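Local coordinates for probable manganase-dependent inorganic pyrophosphatase (Clostridium perfringens, PDB 3L2B), which probably hydrolyses inorganic pyrophosphate to phosphate under control of a regulatory region, the part crystallised here, which binds the activator diadenosine tetraphosphate, at residues T77-D80 with N81-T85. Residues are numbered along the deposited sequence; the frame is centred on the assembly and turned at random.
Sequences TSLD and NILDT
A serine N-cap opens the short helix 79-85, which packs against strand 166-169 of the DRTGG domain: Ser78 OG accepts a hydrogen bond from Asn81 N at 2.9 Å. Serine suits this place because its short side chain can curl back onto a first-turn amide that has no helical carbonyl before it. With OG between its own backbone N and carbonyl carbon (chi1 79°), it reaches forward over that turn. One residue on, Ile82 N makes only a weak bond to Ser78 O, 3.3 Å long, and the ladder tightens with Leu83 N to Leu79 O at 2.8 Å. Just before the cap, Thr77 turns its methyl CG2 to Ile82 CG1 (3.8 Å), the two side chains crossing at about a right angle, much as in a hydrophobic staple; a branched methyl and an aliphatic chain suit this apolar pair. Leu79 and Leu83, one turn apart, bring CG and CD1 to 4.2 Å and, with Ile82, rest on Ile168, the leucines giving the helix an apolar face. Asn81, like Asp84, touches Met28 of helix 26-35 in the CBS region; its ND2 donates to Glu23 O and Ser184 O, acceptors that the two N-H groups of an amide can serve. Its backbone oxygen takes two donors from Thr85, N at 2.9 Å and OG1 at 2.8 Å, which approach Asn81 O from opposite faces of the carbonyl plane.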
ATOM      1  N   THR A  77      15.179   8.209  -0.917  1.00 43.91           N
ATOM      2  CA  THR A  77      14.047   9.075  -0.568  1.00 42.32           C
ATOM      3  C   THR A  77      14.562  10.325   0.139  1.00 42.04           C
ATOM      4  O   THR A  77      15.451  10.269   1.001  1.00 42.72           O
ATOM      5  CB  THR A  77      12.972   8.360   0.301  1.00 42.02           C
ATOM      6  OG1 THR A  77      12.357   7.316  -0.458  1.00 40.68           O
ATOM      7  CG2 THR A  77      11.868   9.345   0.749  1.00 40.22           C
ATOM      8  N   SER A  78      14.022  11.453  -0.272  1.00 41.74           N
ATOM      9  CA  SER A  78      14.439  12.765   0.236  1.00 42.51           C
ATOM     10  C   SER A  78      13.756  13.054   1.541  1.00 42.08           C
ATOM     11  O   SER A  78      12.691  12.534   1.832  1.00 41.80           O
ATOM     12  CB  SER A  78      14.065  13.867  -0.750  1.00 42.74           C
ATOM     13  OG  SER A  78      12.683  14.169  -0.604  1.00 43.66           O
ATOM     14  N   LEU A  79      14.377  13.912   2.319  1.00 43.30           N
ATOM     15  CA  LEU A  79      13.795  14.384   3.576  1.00 43.41           C
ATOM     16  C   LEU A  79      12.503  15.146   3.311  1.00 43.72           C
ATOM     17  O   LEU A  79      11.532  15.020   4.047  1.00 43.95           O
ATOM     18  CB  LEU A  79      14.757  15.292   4.325  1.00 43.71           C
ATOM     19  CG  LEU A  79      14.207  15.724   5.684  1.00 45.32           C
ATOM     20  CD1 LEU A  79      13.829  14.483   6.591  1.00 38.12           C
ATOM     21  CD2 LEU A  79      15.200  16.645   6.361  1.00 43.40           C
ATOM     22  N   ASP A  80      12.503  15.948   2.263  1.00 43.89           N
ATOM     23  CA  ASP A  80      11.274  16.694   1.872  1.00 44.37           C
ATOM     24  C   ASP A  80      10.045  15.782   1.691  1.00 42.15           C
ATOM     25  O   ASP A  80       8.928  16.083   2.133  1.00 40.89           O
ATOM     26  CB  ASP A  80      11.508  17.470   0.567  1.00 45.21           C
ATOM     27  CG  ASP A  80      12.390  18.698   0.781  1.00 50.33           C
ATOM     28  OD1 ASP A  80      12.252  19.334   1.843  1.00 55.95           O
ATOM     29  OD2 ASP A  80      13.232  19.002  -0.086  1.00 55.12           O
ATOM     30  N   ASN A  81      10.274  14.677   0.999  1.00 40.67           N
ATOM     31  CA  ASN A  81       9.199  13.738   0.692  1.00 39.62           C
ATOM     32  C   ASN A  81       8.612  13.138   1.960  1.00 38.88           C
ATOM     33  O   ASN A  81       7.378  13.084   2.135  1.00 37.84           O
ATOM     34  CB  ASN A  81       9.678  12.647  -0.268  1.00 39.10           C
ATOM     35  CG  ASN A  81       9.666  13.116  -1.699  1.00 38.94           C
ATOM     36  OD1 ASN A  81       9.679  14.312  -1.956  1.00 42.88           O
ATOM     37  ND2 ASN A  81       9.614  12.189  -2.634  1.00 36.20           N
ATOM     38  N   ILE A  82       9.522  12.754   2.854  1.00 38.09           N
ATOM     39  CA  ILE A  82       9.163  12.189   4.140  1.00 37.78           C
ATOM     40  C   ILE A  82       8.424  13.243   4.953  1.00 40.19           C
ATOM     41  O   ILE A  82       7.371  12.959   5.546  1.00 40.06           O
ATOM     42  CB  ILE A  82      10.387  11.680   4.930  1.00 37.16           C
ATOM     43  CG1 ILE A  82      11.010  10.469   4.245  1.00 35.77           C
ATOM     44  CG2 ILE A  82       9.980  11.265   6.325  1.00 37.28           C
ATOM     45  CD1 ILE A  82      12.451  10.134   4.715  1.00 35.66           C
ATOM     46  N   LEU A  83       8.949  14.471   4.962  1.00 41.94           N
ATOM     47  CA  LEU A  83       8.285  15.556   5.708  1.00 44.12           C
ATOM     48  C   LEU A  83       6.852  15.739   5.220  1.00 45.51           C
ATOM     49  O   LEU A  83       5.936  15.848   6.025  1.00 47.30           O
ATOM     50  CB  LEU A  83       9.021  16.896   5.607  1.00 45.00           C
ATOM     51  CG  LEU A  83      10.273  17.055   6.472  1.00 44.87           C
ATOM     52  CD1 LEU A  83      11.001  18.384   6.114  1.00 43.67           C
ATOM     53  CD2 LEU A  83       9.938  16.985   7.957  1.00 42.21           C
ATOM     54  N   ASP A  84       6.660  15.755   3.906  1.00 46.13           N
ATOM     55  CA  ASP A  84       5.326  15.979   3.324  1.00 47.05           C
ATOM     56  C   ASP A  84       4.377  14.844   3.677  1.00 46.18           C
ATOM     57  O   ASP A  84       3.252  15.071   4.076  1.00 47.40           O
ATOM     58  CB  ASP A  84       5.387  16.065   1.798  1.00 47.44           C
ATOM     59  CG  ASP A  84       3.990  16.245   1.164  1.00 51.00           C
ATOM     60  OD1 ASP A  84       3.463  17.373   1.216  1.00 57.85           O
ATOM     61  OD2 ASP A  84       3.401  15.269   0.628  1.00 55.56           O
ATOM     62  N   THR A  85       4.864  13.617   3.514  1.00 44.28           N
ATOM     63  CA  THR A  85       4.050  12.423   3.662  1.00 42.44           C
ATOM     64  C   THR A  85       3.579  12.249   5.106  1.00 42.76           C
ATOM     65  O   THR A  85       2.477  11.819   5.357  1.00 43.03           O
ATOM     66  CB  THR A  85       4.836  11.151   3.244  1.00 41.73           C
ATOM     67  OG1 THR A  85       5.279  11.301   1.889  1.00 39.19           O
ATOM     68  CG2 THR A  85       3.957   9.903   3.367  1.00 38.12           C
TER